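Local coordinates for protein argininosuccinate lyase (Chelativorans sp., PDB 6RXA) that is a carbon-nitrogen lyase of the aspartase/fumarase superfamily, known as EDDS lyase, and is predicted to cleave argininosuccinate into fumarate and L-arginine, at residues Glu21-Glu24 against Leu25-Asp29; Ile59-Val62 against Glu63-Ala66; Ala147-Leu150 against Asp151-Met154; Gly379-Tyr382 against Arg383-His386; Ala470-Ala473 against Asn474-Ala478. The protein carries 2 engineered substitutions. All coordinates share one frame; numbering follows the deposited sequence.

Contact 1 of 5, residues Glu21-Glu24 against Leu25-Asp29. With FMT (formic acid), chain D.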
loop_
_atom_site.group_PDB
_atom_site.type_symbol
_atom_site.label_atom_id
_atom_site.label_comp_id
_atom_site.label_asym_id
_atom_site.label_seq_id
_atom_site.Cartn_x
_atom_site.Cartn_y
_atom_site.Cartn_z
ATOM N N GLU A 21 -5.110 22.285 20.389
ATOM C CA GLU A 21 -5.228 21.071 19.596
ATOM C C GLU A 21 -4.712 21.279 18.177
ATOM O O GLU A 21 -4.156 20.354 17.564
ATOM C CB GLU A 21 -6.688 20.624 19.559
ATOM C CG GLU A 21 -7.323 20.396 20.913
ATOM C CD GLU A 21 -8.081 21.604 21.428
ATOM O OE1 GLU A 21 -7.700 22.762 21.123
ATOM O OE2 GLU A 21 -9.070 21.393 22.156
ATOM N N PHE A 22 -4.884 22.487 17.642
ATOM C CA PHE A 22 -4.365 22.832 16.325
ATOM C C PHE A 22 -2.851 22.898 16.374
ATOM O O PHE A 22 -2.169 22.353 15.504
ATOM C CB PHE A 22 -5.001 24.168 15.927
ATOM C CG PHE A 22 -4.656 24.662 14.543
ATOM C CD1 PHE A 22 -4.279 23.808 13.517
ATOM C CD2 PHE A 22 -4.721 26.025 14.276
ATOM C CE1 PHE A 22 -3.977 24.323 12.247
ATOM C CE2 PHE A 22 -4.415 26.535 13.016
ATOM C CZ PHE A 22 -4.044 25.673 12.004
ATOM N N GLN A 23 -2.306 23.515 17.418
ATOM C CA GLN A 23 -0.861 23.577 17.564
ATOM C C GLN A 23 -0.242 22.185 17.650
ATOM O O GLN A 23 0.885 21.989 17.188
ATOM C CB GLN A 23 -0.520 24.434 18.781
ATOM C CG GLN A 23 0.980 24.627 19.014
ATOM C CD GLN A 23 1.637 25.450 17.920
ATOM O OE1 GLN A 23 1.139 26.508 17.535
ATOM N NE2 GLN A 23 2.746 24.945 17.390
ATOM N N GLU A 24 -0.956 21.202 18.213
ATOM C CA GLU A 24 -0.407 19.849 18.308
ATOM C C GLU A 24 0.004 19.307 16.941
ATOM O O GLU A 24 0.985 18.562 16.827
ATOM C CB GLU A 24 -1.410 18.901 18.972
ATOM C CG GLU A 24 -1.770 19.233 20.418
ATOM C CD GLU A 24 -2.788 18.261 21.013
ATOM O OE1 GLU A 24 -2.672 17.051 20.727
ATOM O OE2 GLU A 24 -3.698 18.720 21.764
ATOM N N LEU A 25 -0.739 19.652 15.889
ATOM C CA LEU A 25 -0.410 19.184 14.550
ATOM C C LEU A 25 0.936 19.700 14.059
ATOM O O LEU A 25 1.541 19.076 13.179
ATOM C CB LEU A 25 -1.508 19.598 13.564
ATOM C CG LEU A 25 -2.814 18.815 13.671
ATOM C CD1 LEU A 25 -3.938 19.565 12.966
ATOM C CD2 LEU A 25 -2.676 17.391 13.127
ATOM N N TYR A 26 1.398 20.824 14.585
ATOM C CA TYR A 26 2.679 21.384 14.187
ATOM C C TYR A 26 3.826 20.871 15.036
ATOM O O TYR A 26 4.988 21.009 14.630
ATOM C CB TYR A 26 2.627 22.909 14.294
ATOM C CG TYR A 26 1.727 23.550 13.271
ATOM C CD1 TYR A 26 0.365 23.634 13.480
ATOM C CD2 TYR A 26 2.243 24.056 12.088
ATOM C CE1 TYR A 26 -0.471 24.193 12.537
ATOM C CE2 TYR A 26 1.418 24.635 11.140
ATOM C CZ TYR A 26 0.063 24.699 11.374
ATOM O OH TYR A 26 -0.774 25.266 10.442
ATOM N N ASP A 27 3.527 20.296 16.197
ATOM C CA ASP A 27 4.555 19.984 17.182
ATOM C C ASP A 27 4.968 18.515 17.204
ATOM O O ASP A 27 6.088 18.214 17.641
ATOM C CB ASP A 27 4.070 20.352 18.596
ATOM C CG ASP A 27 3.933 21.862 18.826
ATOM O OD1 ASP A 27 4.397 22.652 17.989
ATOM O OD2 ASP A 27 3.344 22.242 19.856
ATOM N N PHE A 28 4.110 17.592 16.754
ATOM C CA PHE A 28 4.367 16.180 17.038
ATOM C C PHE A 28 5.603 15.654 16.311
ATOM O O PHE A 28 6.293 14.768 16.833
ATOM C CB PHE A 28 3.121 15.310 16.753
ATOM C CG PHE A 28 2.803 15.133 15.286
ATOM C CD1 PHE A 28 3.473 14.195 14.514
ATOM C CD2 PHE A 28 1.800 15.891 14.697
ATOM C CE1 PHE A 28 3.177 14.043 13.183
ATOM C CE2 PHE A 28 1.501 15.744 13.363
ATOM C CZ PHE A 28 2.181 14.821 12.610
ATOM N N ASP A 29 5.902 16.156 15.108
ATOM C CA ASP A 29 6.970 15.551 14.323
ATOM C C ASP A 29 8.316 15.737 15.010
ATOM O O ASP A 29 9.059 14.771 15.213
ATOM C CB ASP A 29 6.990 16.135 12.912
ATOM C CG ASP A 29 8.007 15.450 12.013
ATOM O OD1 ASP A 29 8.114 14.207 12.068
ATOM O OD2 ASP A 29 8.684 16.160 11.245
HETATM C C FMT D . -0.089 28.473 9.116
HETATM O O1 FMT D . 0.106 29.523 8.498
HETATM O O2 FMT D . 0.663 27.501 9.015
#

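Contact 2 of 5, residues Ile59-Val62 against Glu63-Ala66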
loop_
_atom_site.group_PDB
_atom_site.type_symbol
_atom_site.label_atom_id
_atom_site.label_comp_id
_atom_site.label_asym_id
_atom_site.label_seq_id
_atom_site.Cartn_x
_atom_site.Cartn_y
_atom_site.Cartn_z
ATOM N N ILE A 59 16.042 -18.861 41.640
ATOM C CA ILE A 59 17.143 -18.822 40.683
ATOM C C ILE A 59 18.165 -17.776 41.103
ATOM O O ILE A 59 19.379 -17.980 40.966
ATOM C CB ILE A 59 16.590 -18.587 39.266
ATOM C CG1 ILE A 59 15.753 -19.806 38.852
ATOM C CG2 ILE A 59 17.706 -18.338 38.285
ATOM C CD1 ILE A 59 14.941 -19.606 37.596
ATOM N N LEU A 60 17.698 -16.652 41.635
ATOM C CA LEU A 60 18.557 -15.651 42.244
ATOM C C LEU A 60 18.293 -15.632 43.738
ATOM O O LEU A 60 17.149 -15.804 44.176
ATOM C CB LEU A 60 18.257 -14.247 41.714
ATOM C CG LEU A 60 18.435 -14.009 40.219
ATOM C CD1 LEU A 60 17.977 -12.588 39.881
ATOM C CD2 LEU A 60 19.871 -14.218 39.780
ATOM N N THR A 61 19.344 -15.406 44.521
ATOM C CA THR A 61 19.159 -15.127 45.930
ATOM C C THR A 61 18.624 -13.706 46.113
ATOM O O THR A 61 18.728 -12.854 45.227
ATOM C CB THR A 61 20.491 -15.247 46.670
ATOM O OG1 THR A 61 21.384 -14.221 46.219
ATOM C CG2 THR A 61 21.127 -16.601 46.411
ATOM N N VAL A 62 18.050 -13.448 47.289
ATOM C CA VAL A 62 17.608 -12.090 47.597
ATOM C C VAL A 62 18.785 -11.125 47.522
ATOM O O VAL A 62 18.638 -9.975 47.091
ATOM C CB VAL A 62 16.899 -12.044 48.963
ATOM C CG1 VAL A 62 16.581 -10.611 49.349
ATOM C CG2 VAL A 62 15.626 -12.866 48.919
ATOM N N GLU A 63 19.970 -11.572 47.941
ATOM C CA GLU A 63 21.145 -10.708 47.897
ATOM C C GLU A 63 21.542 -10.369 46.464
ATOM O O GLU A 63 21.842 -9.209 46.157
ATOM C CB GLU A 63 22.307 -11.367 48.646
ATOM C CG GLU A 63 22.068 -11.520 50.147
ATOM C CD GLU A 63 21.552 -12.900 50.557
ATOM O OE1 GLU A 63 21.956 -13.376 51.642
ATOM O OE2 GLU A 63 20.743 -13.508 49.811
ATOM N N GLU A 64 21.564 -11.367 45.574
ATOM C CA GLU A 64 21.859 -11.108 44.167
ATOM C C GLU A 64 20.797 -10.207 43.561
ATOM O O GLU A 64 21.110 -9.255 42.830
ATOM C CB GLU A 64 21.900 -12.426 43.393
ATOM C CG GLU A 64 23.108 -13.298 43.716
ATOM C CD GLU A 64 23.027 -14.672 43.077
ATOM O OE1 GLU A 64 21.912 -15.233 42.991
ATOM O OE2 GLU A 64 24.085 -15.197 42.675
ATOM N N SER A 65 19.533 -10.489 43.869
ATOM C CA SER A 65 18.426 -9.702 43.346
ATOM C C SER A 65 18.544 -8.249 43.774
ATOM O O SER A 65 18.433 -7.338 42.946
ATOM C CB SER A 65 17.119 -10.326 43.839
ATOM O OG SER A 65 15.990 -9.631 43.359
ATOM N N ALA A 66 18.817 -8.010 45.059
ATOM C CA ALA A 66 18.934 -6.640 45.537
ATOM C C ALA A 66 20.065 -5.906 44.835
ATOM O O ALA A 66 19.926 -4.730 44.484
ATOM C CB ALA A 66 19.171 -6.630 47.049
HETATM O O HOH W 1 21.806 -17.801 42.653
#

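Contact 3 of 5, residues Ala147-Leu150 against Asp151-Met154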
loop_
_atom_site.group_PDB
_atom_site.type_symbol
_atom_site.label_atom_id
_atom_site.label_comp_id
_atom_site.label_asym_id
_atom_site.label_seq_id
_atom_site.Cartn_x
_atom_site.Cartn_y
_atom_site.Cartn_z
ATOM N N ALA A 147 -26.303 17.059 20.283
ATOM C CA ALA A 147 -27.410 17.332 21.183
ATOM C C ALA A 147 -27.888 18.774 21.108
ATOM O O ALA A 147 -29.039 19.047 21.457
ATOM C CB ALA A 147 -26.991 16.981 22.609
ATOM N N ASP A 148 -27.044 19.692 20.656
ATOM C CA ASP A 148 -27.417 21.094 20.512
ATOM C C ASP A 148 -27.960 21.420 19.128
ATOM O O ASP A 148 -28.297 22.581 18.868
ATOM C CB ASP A 148 -26.208 21.993 20.787
ATOM C CG ASP A 148 -25.866 22.084 22.257
ATOM O OD1 ASP A 148 -26.732 21.767 23.101
ATOM O OD2 ASP A 148 -24.728 22.488 22.560
ATOM N N HIS A 149 -28.059 20.427 18.239
ATOM C CA HIS A 149 -28.392 20.675 16.840
ATOM C C HIS A 149 -29.483 19.756 16.314
ATOM O O HIS A 149 -29.512 19.443 15.124
ATOM C CB HIS A 149 -27.139 20.649 15.976
ATOM C CG HIS A 149 -26.264 21.823 16.235
ATOM N ND1 HIS A 149 -26.544 23.079 15.740
ATOM C CD2 HIS A 149 -25.168 21.962 17.018
ATOM C CE1 HIS A 149 -25.639 23.934 16.178
ATOM N NE2 HIS A 149 -24.788 23.280 16.951
ATOM N N LEU A 150 -30.441 19.393 17.166
ATOM C CA LEU A 150 -31.549 18.555 16.734
ATOM C C LEU A 150 -32.480 19.291 15.787
ATOM O O LEU A 150 -33.233 18.643 15.046
ATOM C CB LEU A 150 -32.356 18.111 17.954
ATOM C CG LEU A 150 -31.613 17.222 18.954
ATOM C CD1 LEU A 150 -32.471 16.949 20.188
ATOM C CD2 LEU A 150 -31.185 15.921 18.307
ATOM N N ASP A 151 -32.477 20.625 15.837
ATOM C CA ASP A 151 -33.340 21.452 15.006
ATOM C C ASP A 151 -32.578 22.158 13.892
ATOM O O ASP A 151 -33.141 23.030 13.224
ATOM C CB ASP A 151 -34.046 22.527 15.844
ATOM C CG ASP A 151 -34.983 21.954 16.881
ATOM O OD1 ASP A 151 -35.545 20.866 16.649
ATOM O OD2 ASP A 151 -35.163 22.603 17.932
ATOM N N THR A 152 -31.296 21.849 13.705
ATOM C CA THR A 152 -30.473 22.557 12.723
ATOM C C THR A 152 -30.649 21.881 11.365
ATOM O O THR A 152 -29.849 21.051 10.935
ATOM C CB THR A 152 -29.019 22.578 13.179
ATOM O OG1 THR A 152 -28.943 23.247 14.444
ATOM C CG2 THR A 152 -28.147 23.317 12.187
ATOM N N VAL A 153 -31.730 22.261 10.675
ATOM C CA VAL A 153 -32.033 21.657 9.381
ATOM C C VAL A 153 -30.960 22.006 8.358
ATOM O O VAL A 153 -30.496 23.147 8.266
ATOM C CB VAL A 153 -33.441 22.076 8.924
ATOM C CG1 VAL A 153 -33.532 23.571 8.721
ATOM C CG2 VAL A 153 -33.827 21.354 7.630
ATOM N N MET A 154 -30.564 21.007 7.570
ATOM C CA MET A 154 -29.534 21.176 6.556
ATOM C C MET A 154 -29.667 19.994 5.611
ATOM O O MET A 154 -30.328 19.006 5.929
ATOM C CB MET A 154 -28.139 21.208 7.168
ATOM C CG MET A 154 -27.649 19.854 7.659
ATOM S SD MET A 154 -25.959 19.939 8.314
ATOM C CE MET A 154 -25.513 18.196 8.291
HETATM O O HOH W 2 -31.154 22.597 17.768
#

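Contact 4 of 5, residues Gly379-Tyr382 against Arg383-His386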
loop_
_atom_site.group_PDB
_atom_site.type_symbol
_atom_site.label_atom_id
_atom_site.label_comp_id
_atom_site.label_asym_id
_atom_site.label_seq_id
_atom_site.Cartn_x
_atom_site.Cartn_y
_atom_site.Cartn_z
ATOM N N GLY A 379 -51.711 6.917 -5.575
ATOM C CA GLY A 379 -51.492 5.496 -5.736
ATOM C C GLY A 379 -50.715 5.075 -6.960
ATOM O O GLY A 379 -50.628 3.869 -7.225
ATOM N N ILE A 380 -50.156 6.020 -7.726
ATOM C CA ILE A 380 -49.277 5.645 -8.830
ATOM C C ILE A 380 -48.039 4.935 -8.275
ATOM O O ILE A 380 -47.723 5.022 -7.084
ATOM C CB ILE A 380 -48.878 6.860 -9.681
ATOM C CG1 ILE A 380 -48.156 7.910 -8.843
ATOM C CG2 ILE A 380 -50.111 7.504 -10.309
ATOM C CD1 ILE A 380 -47.869 9.198 -9.616
ATOM N N ASP A 381 -47.336 4.215 -9.154
ATOM C CA ASP A 381 -46.124 3.516 -8.737
ATOM C C ASP A 381 -44.966 4.502 -8.625
ATOM O O ASP A 381 -45.014 5.609 -9.166
ATOM C CB ASP A 381 -45.759 2.400 -9.723
ATOM C CG ASP A 381 -45.291 2.932 -11.064
ATOM O OD1 ASP A 381 -46.147 3.342 -11.881
ATOM O OD2 ASP A 381 -44.062 2.954 -11.289
ATOM N N TYR A 382 -43.906 4.084 -7.919
ATOM C CA TYR A 382 -42.832 5.019 -7.605
ATOM C C TYR A 382 -42.101 5.477 -8.866
ATOM O O TYR A 382 -41.663 6.631 -8.953
ATOM C CB TYR A 382 -41.838 4.427 -6.602
ATOM C CG TYR A 382 -41.000 5.555 -6.039
ATOM C CD1 TYR A 382 -41.470 6.310 -4.978
ATOM C CD2 TYR A 382 -39.805 5.933 -6.633
ATOM C CE1 TYR A 382 -40.755 7.383 -4.488
ATOM C CE2 TYR A 382 -39.079 7.012 -6.152
ATOM C CZ TYR A 382 -39.564 7.730 -5.073
ATOM O OH TYR A 382 -38.882 8.812 -4.572
ATOM N N ARG A 383 -41.941 4.588 -9.846
ATOM C CA ARG A 383 -41.192 4.947 -11.048
ATOM C C ARG A 383 -41.908 6.036 -11.848
ATOM O O ARG A 383 -41.259 6.955 -12.356
ATOM C CB ARG A 383 -40.918 3.688 -11.876
ATOM C CG ARG A 383 -39.855 3.824 -12.968
ATOM C CD ARG A 383 -38.533 4.376 -12.445
ATOM N NE ARG A 383 -38.017 3.595 -11.321
ATOM C CZ ARG A 383 -37.411 4.115 -10.263
ATOM N NH1 ARG A 383 -36.991 3.316 -9.286
ATOM N NH2 ARG A 383 -37.220 5.427 -10.177
ATOM N N GLU A 384 -43.241 5.973 -11.967
ATOM C CA GLU A 384 -43.930 7.019 -12.729
ATOM C C GLU A 384 -43.945 8.344 -11.971
ATOM O O GLU A 384 -43.846 9.418 -12.580
ATOM C CB GLU A 384 -45.362 6.611 -13.086
ATOM C CG GLU A 384 -46.088 7.674 -13.940
ATOM C CD GLU A 384 -47.543 7.325 -14.253
ATOM O OE1 GLU A 384 -48.084 6.384 -13.633
ATOM O OE2 GLU A 384 -48.146 8.001 -15.118
ATOM N N ALA A 385 -44.120 8.294 -10.650
ATOM C CA ALA A 385 -44.065 9.520 -9.864
ATOM C C ALA A 385 -42.703 10.185 -10.007
ATOM O O ALA A 385 -42.607 11.404 -10.169
ATOM C CB ALA A 385 -44.357 9.209 -8.399
ATOM N N HIS A 386 -41.637 9.389 -9.966
ATOM C CA HIS A 386 -40.284 9.923 -10.091
ATOM C C HIS A 386 -40.108 10.669 -11.406
ATOM O O HIS A 386 -39.541 11.769 -11.430
ATOM C CB HIS A 386 -39.321 8.751 -9.947
ATOM C CG HIS A 386 -37.885 9.088 -10.167
ATOM N ND1 HIS A 386 -37.368 9.350 -11.418
ATOM C CD2 HIS A 386 -36.846 9.153 -9.304
ATOM C CE1 HIS A 386 -36.069 9.582 -11.308
ATOM N NE2 HIS A 386 -35.726 9.456 -10.039
#

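Contact 5 of 5, residues Ala470-Ala473 against Asn474-Ala478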
loop_
_atom_site.group_PDB
_atom_site.type_symbol
_atom_site.label_atom_id
_atom_site.label_comp_id
_atom_site.label_asym_id
_atom_site.label_seq_id
_atom_site.Cartn_x
_atom_site.Cartn_y
_atom_site.Cartn_z
ATOM N N ALA A 470 -15.785 3.562 31.394
ATOM C CA ALA A 470 -15.576 2.569 32.441
ATOM C C ALA A 470 -14.569 1.511 32.003
ATOM O O ALA A 470 -13.709 1.102 32.791
ATOM C CB ALA A 470 -16.916 1.940 32.815
ATOM N N TRP A 471 -14.658 1.050 30.752
ATOM C CA TRP A 471 -13.676 0.095 30.250
ATOM C C TRP A 471 -12.272 0.677 30.336
ATOM O O TRP A 471 -11.331 0.010 30.784
ATOM C CB TRP A 471 -14.008 -0.272 28.802
ATOM C CG TRP A 471 -13.112 -1.326 28.244
ATOM C CD1 TRP A 471 -13.372 -2.656 28.178
ATOM C CD2 TRP A 471 -11.797 -1.144 27.706
ATOM N NE1 TRP A 471 -12.312 -3.324 27.606
ATOM C CE2 TRP A 471 -11.329 -2.415 27.314
ATOM C CE3 TRP A 471 -10.978 -0.027 27.498
ATOM C CZ2 TRP A 471 -10.070 -2.608 26.745
ATOM C CZ3 TRP A 471 -9.720 -0.221 26.929
ATOM C CH2 TRP A 471 -9.284 -1.505 26.564
ATOM N N LEU A 472 -12.114 1.930 29.904
ATOM C CA LEU A 472 -10.806 2.572 29.930
ATOM C C LEU A 472 -10.295 2.740 31.351
ATOM O O LEU A 472 -9.115 2.496 31.626
ATOM C CB LEU A 472 -10.891 3.929 29.237
ATOM C CG LEU A 472 -9.610 4.765 29.252
ATOM C CD1 LEU A 472 -8.473 4.072 28.534
ATOM C CD2 LEU A 472 -9.895 6.119 28.617
ATOM N N ALA A 473 -11.157 3.164 32.271
ATOM C CA ALA A 473 -10.729 3.316 33.652
ATOM C C ALA A 473 -10.265 1.990 34.238
ATOM O O ALA A 473 -9.257 1.942 34.957
ATOM C CB ALA A 473 -11.880 3.898 34.465
ATOM N N ASN A 474 -10.995 0.906 33.963
ATOM C CA ASN A 474 -10.623 -0.394 34.505
ATOM C C ASN A 474 -9.282 -0.855 33.948
ATOM O O ASN A 474 -8.415 -1.335 34.698
ATOM C CB ASN A 474 -11.710 -1.422 34.207
ATOM C CG ASN A 474 -11.296 -2.826 34.596
ATOM O OD1 ASN A 474 -11.413 -3.222 35.755
ATOM N ND2 ASN A 474 -10.790 -3.583 33.627
ATOM N N ALA A 475 -9.093 -0.726 32.629
ATOM C CA ALA A 475 -7.846 -1.166 32.009
ATOM C C ALA A 475 -6.668 -0.357 32.530
ATOM O O ALA A 475 -5.600 -0.914 32.808
ATOM C CB ALA A 475 -7.924 -1.059 30.484
ATOM N N THR A 476 -6.852 0.962 32.678
ATOM C CA THR A 476 -5.791 1.823 33.194
ATOM C C THR A 476 -5.442 1.468 34.634
ATOM O O THR A 476 -4.259 1.401 35.000
ATOM C CB THR A 476 -6.223 3.287 33.084
ATOM O OG1 THR A 476 -6.448 3.623 31.703
ATOM C CG2 THR A 476 -5.150 4.201 33.641
ATOM N N GLN A 477 -6.455 1.258 35.473
ATOM C CA GLN A 477 -6.202 0.956 36.876
ATOM C C GLN A 477 -5.485 -0.382 37.033
ATOM O O GLN A 477 -4.610 -0.522 37.894
ATOM C CB GLN A 477 -7.516 0.973 37.650
ATOM C CG GLN A 477 -7.337 0.963 39.164
ATOM C CD GLN A 477 -6.674 2.229 39.679
ATOM O OE1 GLN A 477 -7.169 3.334 39.460
ATOM N NE2 GLN A 477 -5.541 2.074 40.353
ATOM N N ALA A 478 -5.828 -1.375 36.206
ATOM C CA ALA A 478 -5.134 -2.656 36.271
ATOM C C ALA A 478 -3.636 -2.485 36.047
ATOM O O ALA A 478 -2.821 -3.094 36.752
ATOM C CB ALA A 478 -5.722 -3.623 35.247
HETATM O O HOH W 3 -11.245 -2.947 30.831
#

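Contact 1 of 5, residues Glu21-Glu24 against Leu25-Asp29
F22 and Y26, one turn apart on helix 20-31, form an offset edge-to-face pair: the tyrosine turns its edge toward the face of F22, with the planes 72° apart. The corners that meet are F22 CE1 and Y26 CE1, at 3.5 Å. F22 sets out away from the following turn, but with CG anti to the backbone N (chi1 -176°) the ring swings back to Y26. The carbonyl of F22 serves the same neighbourhood. Its O accepts from L25 N at 3.1 Å and lies in the plane of the Y26 ring, beside CD1.

Q23 follows, and its chain bends at chi2 to bring NE2 to D27 OD1 at 2.9 Å. This bond runs within the amide plane but reaches the carboxylate oxygen from above its plane. Q23 O takes Y26 N at 2.9 Å, again only three residues on, in keeping with the kink of the helix here.

E24 completes the turn through its backbone. Its O accepts from D27 N at 3.1 Å and weakly from F28 N, while the edge of the F28 ring lies near it. The carboxylate of E24 looks elsewhere, to H340.

Y26 is a fumarate-binding residue, and here its hydroxyl donates to formate O2 at 3.0 Å, an anion also held by R112 of the second subunit. R294 and K18 make cation-pi contacts with the ring, and F22 also packs on the engineered M290. The stack with F22, together with the cationic neighbours, probably limits how the ring can tilt, and leaves the phenol hydroxyl facing a small carboxylate.

Contact 2 of 5, residues Ile59-Val62 against Glu63-Ala66
A capping box opens helix 62-79, with T61 as the N-cap and E64 three residues on, each side chain bonding to the other's backbone. T61 OG1 accepts from E64 N at 2.9 Å. In return E64 OE1 accepts from T61 N at 3.0 Å, in a nearly straight bond (166°) that arrives on the anti side of the carboxylate, 21° out of its plane. The threonine hydroxyl sits between the backbone N and the carbonyl carbon (chi1 66°), which turns it over the first turn, whereas the glutamate runs extended beyond CG, back past OG1 to the residues before the helix. There its OE1 also lies 3.9 Å from L60 CD2. A water donates both to E64 OE1, at 2.6 Å, and to I59 O, carrying the link one residue further back. Regular helical bonds then begin with S65 N to T61 O, at 2.8 Å, and A66 N to V62 O.

The other oxygen of E64, OE2, makes a salt bridge to K105, so both ends of the carboxylate are engaged. The positive end of the helix dipole and the nearby lysine would be expected to favour the ionised form of E64.

Contact 3 of 5, residues Ala147-Leu150 against Asp151-Met154
The chain from H149 to T152 makes a type I beta turn, closed by a weak bond from T152 N to H149 O at 3.3 Å, and runs straight on into an inverse gamma turn centred on T152, where V153 N bonds weakly to D151 O.

The side chains at the two ends of the turn reinforce what the backbone holds only loosely. H149 and T152 lie side by side and point the same way, and between them H149 ND1 and T152 OG1 share a short hydrogen bond of 2.7 Å; either could be the donor. The hydroxyl meets the imidazole at its edge, near the ring plane, and T152 CB also lies in that plane, 3.6 Å from ND1. Both groups owe their place to the same torsion: CG of H149 and OG1 of T152 (chi1 -60°) each stand opposite their own carbonyl carbon, and this lines them up along one side of the turn. Since both residues are buried, the bond satisfies two polar atoms away from solvent.

Outside the turn, a water spans the loop, donating to D148 O and accepting from D151 N, each at 3.1 Å. It takes up the amide in the middle of the turn. The D151 carboxylate folds over the preceding peptide, with OD1 3.6 Å from L150 C.

The turn carries the chain from the end of helix 112-147 into strand 153-158. Backbone bonds tie M154 to I166 of the antiparallel strand 161-167, and T152 to L168 and H149 to G169 at the start of helix 168-193. L150 packs on helix 451-500, T152 meets helix 353-362, and V153 reaches helix 436-442.

Contact 4 of 5, residues Gly379-Tyr382 against Arg383-His386
D381 is the N-cap of helix 382-399, and around it I380 and A385 form a hydrophobic staple, the residue before the cap touching the fourth residue after it. In the capping bond D381 OD2 accepts from E384 N at 3.2 Å, the amide approaching from well above the carboxylate plane. The aspartate reaches it because CG sits between the backbone N and the carbonyl carbon (chi1 69°), turning the carboxylate over the open amides of the first turn. In the staple, I380 CD1 rests 3.7 Å from A385 CB. The backbone seals both: D381 O takes A385 N at 3.2 Å and Y382 O takes H386 N.

A tension is built into this shell. D381 OD1 and E384 OE1 stand 4.0 Å apart, their side chains crossing at about a right angle. Two like charges so close might raise the pKa of one of them, though the helix end would favour charge on D381. E384 OE2 has a weak bond to T419.

Further out, Y382, R383 and H386 face other chains. R383 NE makes a salt bridge to E92 of the third subunit. From the fourth subunit, backbone oxygens receive Y382 OH (I282), R383 NH2 (S281) and H386 NE2 (S280). S280 and S281 are succinate-binding residues, so these bonds are consistent with a second-shell role for the start of this helix beside an active site of the tetramer. R383 and H386 also pack on each other: R383 NH2 lies 3.7 Å above one face of the H386 ring, offset toward its rim, while H386 CD2 lies at the edge of the guanidinium.

Contact 5 of 5, residues Ala470-Ala473 against Asn474-Ala478
W471 and A475 meet by a CH-pi contact across one turn of helix 451-500. The methyl A475 CB lies over a face of the indole, 4.3 Å from the centroid of its six-membered ring and 18° off the ring normal, closest to CZ3 and CH2 at the rim. The tryptophan side chain starts off away from the next turn, yet CG anti to the backbone N (chi1 -176°) lays the ring back beside it.

Among the hydrogen bonds, L472 O is gripped twice. T476 N and T476 OG1 both donate to it at 2.9 Å, and they reach it from opposite faces of the carbonyl plane. The hydroxyl comes from well above that plane, since OG1 stands anti to its own carbonyl carbon (chi1 -61°) and so folds back along the helix. L472 CD1 lies 3.8 Å from the same OG1, giving the hydroxyl an apolar neighbour. Regular i to i+4 backbone bonds run on either side, from A475 N to W471 O at 3.0 Å and from Q477 N to A473 O.

Water joins the set as well. One molecule donates to W471 O at 3.0 Å and accepts from N474 ND2 at 2.9 Å, while sitting over the indole face that also carries A475 CB. The asparagine amide is thereby tied to the turn before.

These are the local contacts of a regular alpha helix at its surface, where a threonine hydroxyl often returns to the carbonyl four residues back. On the inner side W471 and L472 pack on helix 112-147, with Y190 edge-to-face against the indole, joining the long C-terminal helix 451-500 to helix 112-147.

How the contacts relate
The five contacts are local knots strung in series along one elongated chain, and none touches another. Contacts 2 and 4 are the farthest apart of the five, with centres 86 Å apart on opposite sides of the chain's centre; both begin a helix with an N-cap residue. Contact 5 lies nearer the middle, 27 Å from contact 1 between centres, and shares helix 451-500 with the surroundings of contacts 2 and 3. The active sites are assembled from several subunits: contact 1 supplies a fumarate-binding tyrosine directly, while contact 4, 54 Å away between centres, bonds to backbone oxygens of succinate-binding serines of the fourth subunit, consistent with a second-shell role. Contacts 2, 3 and 5 lie away from these sites.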